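Local coordinates for chitin oligosaccahride binding protein NagB1 (Paenibacillus sp. FPU-7, PDB 7EHP) that binds the chitin oligosaccharides N,N'-diacetylchitobiose and N,N',N''-triacetylchitotriose as an extracellular solute-binding protein, probably for uptake by the bacterium, at residues L92-N100 / I322-D330; I258-S266 / H335-A344. One frame throughout, in Å; residues are numbered along the deposited sequence.

Interaction 1: L92-N100 / I322-D330; sequences LGLKDKFPN and ILPAMKLSD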
# COMPACT_ATOMS: atom_id res chain seq x y z
N LEU A 92 -17.82 5.87 21.10
CA LEU A 92 -18.44 6.07 19.79
C LEU A 92 -19.09 4.81 19.24
O LEU A 92 -19.71 4.88 18.17
CB LEU A 92 -17.40 6.58 18.78
CG LEU A 92 -16.71 7.91 19.07
CD1 LEU A 92 -15.65 8.21 17.99
CD2 LEU A 92 -17.75 9.02 19.18
N GLY A 93 -18.96 3.68 19.93
CA GLY A 93 -19.56 2.44 19.47
C GLY A 93 -18.96 1.90 18.20
O GLY A 93 -19.67 1.27 17.40
N LEU A 94 -17.67 2.12 17.99
CA LEU A 94 -17.07 1.81 16.70
C LEU A 94 -16.22 0.55 16.70
O LEU A 94 -16.00 -0.02 15.63
CB LEU A 94 -16.20 2.99 16.23
CG LEU A 94 -17.00 4.18 15.69
CD1 LEU A 94 -16.07 5.33 15.27
CD2 LEU A 94 -17.89 3.73 14.54
N LYS A 95 -15.77 0.10 17.87
CA LYS A 95 -14.66 -0.86 17.93
C LYS A 95 -14.95 -2.09 17.10
O LYS A 95 -14.11 -2.57 16.33
CB LYS A 95 -14.39 -1.26 19.38
CG LYS A 95 -13.35 -2.35 19.50
CD LYS A 95 -12.95 -2.57 20.93
CE LYS A 95 -12.39 -3.98 21.10
NZ LYS A 95 -11.65 -4.12 22.39
N ASP A 96 -16.15 -2.62 17.21
CA ASP A 96 -16.53 -3.84 16.53
C ASP A 96 -17.17 -3.59 15.16
O ASP A 96 -17.74 -4.51 14.58
CB ASP A 96 -17.38 -4.69 17.50
CG ASP A 96 -18.61 -3.94 18.00
OD1 ASP A 96 -18.80 -2.77 17.59
OD2 ASP A 96 -19.33 -4.50 18.86
N LYS A 97 -17.03 -2.39 14.62
CA LYS A 97 -17.30 -2.16 13.22
C LYS A 97 -16.01 -2.19 12.39
O LYS A 97 -16.06 -2.03 11.16
CB LYS A 97 -18.09 -0.84 13.05
CG LYS A 97 -18.52 -0.41 11.63
CD LYS A 97 -19.45 0.84 11.63
CE LYS A 97 -20.95 0.53 11.69
NZ LYS A 97 -21.50 0.07 10.37
N PHE A 98 -14.86 -2.45 13.03
CA PHE A 98 -13.58 -2.71 12.37
C PHE A 98 -13.30 -4.21 12.34
O PHE A 98 -12.96 -4.79 13.38
CB PHE A 98 -12.44 -2.01 13.10
CG PHE A 98 -12.40 -0.52 12.92
CD1 PHE A 98 -11.80 0.03 11.80
CD2 PHE A 98 -12.90 0.32 13.89
CE1 PHE A 98 -11.74 1.40 11.65
CE2 PHE A 98 -12.84 1.69 13.74
CZ PHE A 98 -12.27 2.23 12.62
N PRO A 99 -13.39 -4.88 11.19
CA PRO A 99 -13.07 -6.31 11.17
C PRO A 99 -11.63 -6.64 11.57
O PRO A 99 -11.36 -7.77 12.00
CB PRO A 99 -13.38 -6.73 9.73
CG PRO A 99 -13.45 -5.43 8.95
CD PRO A 99 -13.98 -4.43 9.92
N ASN A 100 -10.70 -5.68 11.50
CA ASN A 100 -9.29 -6.03 11.66
C ASN A 100 -8.49 -4.79 12.05
O ASN A 100 -8.27 -3.90 11.22
CB ASN A 100 -8.75 -6.65 10.37
CG ASN A 100 -7.40 -7.30 10.54
OD1 ASN A 100 -6.59 -6.89 11.38
ND2 ASN A 100 -7.12 -8.30 9.71
N ILE A 322 -11.69 3.31 -3.20
CA ILE A 322 -10.97 2.83 -2.02
C ILE A 322 -11.83 1.86 -1.24
O ILE A 322 -12.94 2.19 -0.79
CB ILE A 322 -10.47 4.00 -1.16
CG1 ILE A 322 -9.35 4.74 -1.90
CG2 ILE A 322 -9.94 3.51 0.16
CD1 ILE A 322 -9.79 5.78 -2.75
N LEU A 323 -11.31 0.65 -1.03
CA LEU A 323 -12.05 -0.41 -0.38
C LEU A 323 -12.19 -0.15 1.12
O LEU A 323 -11.23 0.27 1.78
CB LEU A 323 -11.36 -1.75 -0.63
CG LEU A 323 -11.14 -2.02 -2.13
CD1 LEU A 323 -10.32 -3.29 -2.34
CD2 LEU A 323 -12.46 -2.10 -2.89
N PRO A 324 -13.36 -0.42 1.70
CA PRO A 324 -13.62 -0.01 3.08
C PRO A 324 -12.80 -0.81 4.07
O PRO A 324 -12.58 -2.01 3.90
CB PRO A 324 -15.12 -0.29 3.25
CG PRO A 324 -15.39 -1.40 2.29
CD PRO A 324 -14.56 -1.03 1.08
N ALA A 325 -12.37 -0.13 5.12
CA ALA A 325 -11.77 -0.82 6.25
C ALA A 325 -12.81 -1.23 7.30
O ALA A 325 -12.49 -2.07 8.15
CB ALA A 325 -10.70 0.06 6.91
N MET A 326 -14.03 -0.69 7.25
CA MET A 326 -15.07 -1.03 8.23
C MET A 326 -16.18 -1.87 7.61
O MET A 326 -16.27 -2.04 6.39
CB MET A 326 -15.65 0.25 8.88
CG MET A 326 -14.63 1.35 9.19
SD MET A 326 -15.30 2.96 9.68
CE MET A 326 -15.76 2.67 11.37
N LYS A 327 -17.02 -2.42 8.48
CA LYS A 327 -18.18 -3.19 8.03
C LYS A 327 -19.26 -2.24 7.52
O LYS A 327 -19.63 -1.28 8.20
CB LYS A 327 -18.73 -4.05 9.17
CG LYS A 327 -17.70 -4.95 9.85
CD LYS A 327 -18.30 -6.32 10.22
CE LYS A 327 -17.34 -7.20 11.04
NZ LYS A 327 -17.19 -6.75 12.47
N LEU A 328 -19.77 -2.52 6.31
CA LEU A 328 -20.74 -1.66 5.63
C LEU A 328 -22.10 -2.35 5.50
O LEU A 328 -22.20 -3.58 5.47
CB LEU A 328 -20.25 -1.27 4.23
CG LEU A 328 -19.45 0.02 4.11
CD1 LEU A 328 -18.24 0.02 5.02
CD2 LEU A 328 -19.00 0.20 2.68
N SER A 329 -23.15 -1.52 5.41
CA SER A 329 -24.52 -2.02 5.28
C SER A 329 -24.87 -2.33 3.83
O SER A 329 -25.49 -3.36 3.55
CB SER A 329 -25.52 -1.00 5.85
OG SER A 329 -25.45 -0.87 7.26
N ASP A 330 -24.48 -1.45 2.91
CA ASP A 330 -24.95 -1.50 1.53
C ASP A 330 -23.84 -1.88 0.56
O ASP A 330 -23.91 -2.95 -0.07
CB ASP A 330 -25.58 -0.15 1.16
CG ASP A 330 -26.43 -0.21 -0.10
OD1 ASP A 330 -26.10 -0.99 -1.01
OD2 ASP A 330 -27.45 0.51 -0.16
O HOH W 1 -10.78 -3.03 10.18

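Interaction 2: I258-S266 / H335-A344; sequences IAEDIGFFS and HPVIREMIQA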
# COMPACT_ATOMS: atom_id res chain seq x y z
N ILE A 258 -9.39 4.24 -21.32
CA ILE A 258 -9.74 2.83 -21.25
C ILE A 258 -10.51 2.51 -19.97
O ILE A 258 -10.31 1.46 -19.36
CB ILE A 258 -8.45 2.00 -21.35
CG1 ILE A 258 -7.52 2.37 -20.19
CG2 ILE A 258 -7.74 2.24 -22.69
CD1 ILE A 258 -6.49 1.33 -19.85
N ALA A 259 -11.43 3.40 -19.58
CA ALA A 259 -12.01 3.33 -18.23
C ALA A 259 -12.79 2.03 -18.00
O ALA A 259 -12.57 1.33 -17.00
CB ALA A 259 -12.90 4.55 -18.00
N GLU A 260 -13.72 1.69 -18.89
CA GLU A 260 -14.56 0.52 -18.62
C GLU A 260 -13.85 -0.80 -18.89
O GLU A 260 -14.21 -1.82 -18.30
CB GLU A 260 -15.86 0.59 -19.44
CG GLU A 260 -17.00 -0.30 -18.93
CD GLU A 260 -17.41 -0.04 -17.47
OE1 GLU A 260 -18.18 -0.87 -16.93
OE2 GLU A 260 -17.00 0.99 -16.87
N ASP A 261 -12.87 -0.83 -19.79
CA ASP A 261 -12.17 -2.08 -20.02
C ASP A 261 -10.93 -2.23 -19.14
O ASP A 261 -9.99 -2.94 -19.51
CB ASP A 261 -11.86 -2.22 -21.52
CG ASP A 261 -11.28 -0.97 -22.13
OD1 ASP A 261 -10.42 -0.35 -21.48
OD2 ASP A 261 -11.72 -0.58 -23.23
N ILE A 262 -10.93 -1.60 -17.95
CA ILE A 262 -9.88 -1.82 -16.95
C ILE A 262 -10.33 -2.93 -16.00
O ILE A 262 -11.44 -2.87 -15.45
CB ILE A 262 -9.58 -0.53 -16.16
CG1 ILE A 262 -8.69 0.40 -16.97
CG2 ILE A 262 -8.83 -0.88 -14.86
CD1 ILE A 262 -8.51 1.78 -16.36
N GLY A 263 -9.47 -3.93 -15.81
CA GLY A 263 -9.75 -5.01 -14.88
C GLY A 263 -8.64 -5.26 -13.88
O GLY A 263 -7.67 -4.50 -13.80
N PHE A 264 -8.74 -6.35 -13.14
CA PHE A 264 -7.79 -6.63 -12.06
C PHE A 264 -7.79 -8.12 -11.82
O PHE A 264 -8.86 -8.73 -11.77
CB PHE A 264 -8.20 -5.87 -10.78
CG PHE A 264 -7.31 -6.13 -9.59
CD1 PHE A 264 -7.50 -7.24 -8.78
CD2 PHE A 264 -6.32 -5.23 -9.24
CE1 PHE A 264 -6.69 -7.47 -7.69
CE2 PHE A 264 -5.49 -5.45 -8.16
CZ PHE A 264 -5.68 -6.57 -7.37
N PHE A 265 -6.61 -8.72 -11.66
CA PHE A 265 -6.53 -10.11 -11.24
C PHE A 265 -5.37 -10.31 -10.27
O PHE A 265 -4.39 -9.57 -10.29
CB PHE A 265 -6.41 -11.08 -12.45
CG PHE A 265 -5.26 -10.79 -13.37
CD1 PHE A 265 -4.00 -11.29 -13.11
CD2 PHE A 265 -5.45 -10.04 -14.52
CE1 PHE A 265 -2.93 -11.03 -13.97
CE2 PHE A 265 -4.39 -9.77 -15.37
CZ PHE A 265 -3.13 -10.27 -15.10
N SER A 266 -5.51 -11.33 -9.43
CA SER A 266 -4.41 -11.72 -8.55
C SER A 266 -3.23 -12.22 -9.38
O SER A 266 -3.40 -12.77 -10.48
CB SER A 266 -4.88 -12.80 -7.58
OG SER A 266 -3.81 -13.25 -6.77
N HIS A 335 -17.88 0.07 -9.84
CA HIS A 335 -17.17 -0.28 -11.06
C HIS A 335 -16.79 -1.76 -11.09
O HIS A 335 -16.54 -2.37 -10.04
CB HIS A 335 -15.93 0.61 -11.15
CG HIS A 335 -15.20 0.50 -12.44
ND1 HIS A 335 -15.10 1.54 -13.34
CD2 HIS A 335 -14.46 -0.51 -12.96
CE1 HIS A 335 -14.39 1.16 -14.38
NE2 HIS A 335 -13.98 -0.08 -14.18
N PRO A 336 -16.78 -2.38 -12.28
CA PRO A 336 -16.30 -3.77 -12.40
C PRO A 336 -14.95 -4.03 -11.75
O PRO A 336 -14.79 -5.05 -11.07
CB PRO A 336 -16.24 -3.96 -13.92
CG PRO A 336 -17.34 -3.11 -14.42
CD PRO A 336 -17.24 -1.87 -13.59
N VAL A 337 -13.97 -3.14 -11.95
CA VAL A 337 -12.65 -3.35 -11.37
C VAL A 337 -12.76 -3.49 -9.87
O VAL A 337 -11.95 -4.19 -9.25
CB VAL A 337 -11.68 -2.20 -11.74
CG1 VAL A 337 -11.96 -0.96 -10.90
CG2 VAL A 337 -10.24 -2.65 -11.55
N ILE A 338 -13.77 -2.86 -9.27
CA ILE A 338 -13.96 -2.96 -7.83
C ILE A 338 -14.53 -4.32 -7.45
O ILE A 338 -14.09 -4.92 -6.46
CB ILE A 338 -14.84 -1.81 -7.32
CG1 ILE A 338 -14.23 -0.45 -7.68
CG2 ILE A 338 -15.02 -1.92 -5.80
CD1 ILE A 338 -12.83 -0.21 -7.17
N ARG A 339 -15.52 -4.83 -8.21
CA ARG A 339 -15.97 -6.20 -7.96
C ARG A 339 -14.79 -7.15 -8.09
O ARG A 339 -14.58 -8.03 -7.24
CB ARG A 339 -17.05 -6.67 -8.95
CG ARG A 339 -18.54 -6.33 -8.77
CD ARG A 339 -19.15 -7.18 -7.63
NE ARG A 339 -20.58 -7.50 -7.74
CZ ARG A 339 -21.58 -6.72 -7.35
NH1 ARG A 339 -22.85 -7.11 -7.48
NH2 ARG A 339 -21.31 -5.49 -6.94
N GLU A 340 -14.02 -6.98 -9.17
CA GLU A 340 -12.90 -7.87 -9.44
C GLU A 340 -11.86 -7.83 -8.33
O GLU A 340 -11.25 -8.85 -8.02
CB GLU A 340 -12.29 -7.52 -10.80
CG GLU A 340 -13.18 -7.90 -11.97
CD GLU A 340 -12.60 -7.55 -13.33
OE1 GLU A 340 -11.37 -7.37 -13.44
OE2 GLU A 340 -13.38 -7.46 -14.30
N MET A 341 -11.68 -6.67 -7.69
CA MET A 341 -10.78 -6.60 -6.53
C MET A 341 -11.37 -7.26 -5.30
O MET A 341 -10.65 -7.93 -4.55
CB MET A 341 -10.46 -5.14 -6.22
CG MET A 341 -9.47 -4.52 -7.14
SD MET A 341 -9.45 -2.75 -6.80
CE MET A 341 -7.93 -2.41 -7.54
N ILE A 342 -12.67 -7.05 -5.02
CA ILE A 342 -13.30 -7.73 -3.89
C ILE A 342 -13.32 -9.23 -4.12
O ILE A 342 -13.03 -10.03 -3.22
CB ILE A 342 -14.73 -7.18 -3.67
CG1 ILE A 342 -14.66 -5.77 -3.10
CG2 ILE A 342 -15.51 -8.09 -2.73
CD1 ILE A 342 -13.80 -5.68 -1.84
N GLN A 343 -13.64 -9.63 -5.35
CA GLN A 343 -13.50 -11.01 -5.80
C GLN A 343 -12.11 -11.55 -5.48
O GLN A 343 -11.96 -12.58 -4.81
CB GLN A 343 -13.79 -11.04 -7.30
CG GLN A 343 -13.70 -12.34 -8.04
CD GLN A 343 -13.93 -12.13 -9.55
OE1 GLN A 343 -14.11 -10.99 -10.01
NE2 GLN A 343 -13.91 -13.22 -10.31
N ALA A 344 -11.06 -10.86 -5.95
CA ALA A 344 -9.70 -11.34 -5.74
C ALA A 344 -9.27 -11.29 -4.28
O ALA A 344 -8.31 -11.96 -3.92
CB ALA A 344 -8.71 -10.54 -6.60

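Interaction 1: L92-N100 / I322-D330
Lys97 and Lys327 are tied to each other through both backbone and side chain. Lys327 N gives a nearly straight hydrogen bond to Lys97 O (2.9 Å, 164°), and Lys97 NZ returns one to Lys327 O at 3.2 Å. To get there the Lys97 chain, extended at first, bends sharply at chi3 (-91°) and again at chi4. The ammonium group also has Glu310 nearby, in a long and weak ion pair. Lys327 reaches the other way, its NZ bonding weakly to Asp96 O at 3.1 Å. Lysine suits this partly exposed border because its methylenes can lie against neighbours, as Lys327 CG does against Pro99 CD, while the tip finds a carbonyl. A water bridges the segments, accepting from Asn100 N and donating to Ala325 O (2.8 Å).

The loop 92-100 begins with the Schellman motif that ends helix 86-92, where Gly93 readily takes the positive phi. In this fold of the periplasmic-binding-protein type it packs on the segment following strand 323-324, with the Ala325 side chain about 8 Å from a bound NAG. Tyr282 of strand 277-288 touches both Pro99 and Ala325.

The apolar contact centres on Met326, a Met-aromatic partner of Phe98. A bend at chi3 (77°) carries Met326 CE over one face of the Phe98 ring, 4.1 Å from its centroid, a CH-pi contact that the flexible thioether allows. Leu94 brings one branch, CD2, to 4.0 Å from Met326 CE, while Leu113 of strand 109-125 packs on Phe98. Pro99 CD sits between Ala325 O (3.3 Å) and Lys327 CG.

Interaction 2: I258-S266 / H335-A344
A helix packed along a sheet strand forms this contact: strand 262-265, paired antiparallel with strand 109-125, runs parallel to helix 336-344 (2°), their axes 7.0 Å apart. Phe264 carries most of the apolar contact. With CG anti to the backbone N (chi1 178°), its ring presents one face to Met341, whose CG lies 3.6 Å from Phe264 CG, while Ala344 CB meets the ring edge 3.8 Å from Phe264 CE1. Losing the ring to an alanine here would probably deprive Met341 CG and CE of the Phe264 ring face and open a gap between Met341, Ala344 and Phe123, which meets the ring edge-to-face. Ile262 and Val337 lie side by side, their CG2 methyls 4.0 Å apart, beta-branched residues filling the space near the start of the helix. There His335, at the N-cap position, turns its ring edge to Ala259 O, with CE1 at 3.2 Å.

The polar tie is Glu340 OE1, which accepts from Phe264 N (2.8 Å, 149°), approached nearly along the C-O bond. Gly263 suits its place because a CB there would clash with this oxygen. Glu340 OE2 forms a salt bridge with Lys126, so the carboxylate is held at both oxygens and is likely to stay ionised.

From the N terminus the order is 92-100, 258-266, 322-330, 335-344, so the segments alternate and the two contacts cross. Interaction 1 closes a loop of 221 residues when 322-330 returns to the turn after helix 86-92. Interaction 2 starts within that loop and closes 68 residues later, beyond its end. Strand 323-324 and helix 336-344 follow each other in the chain, and Leu323 packs on Ile338 and Ile342, joining strand 323-324 to helix 336-344. Both reach the same mixed sheet, through strand 109-125. Together they bind the loop after helix 86-92 and strand 262-265 to one continuous run, 322-344, on the two-lobed frame expected of this family.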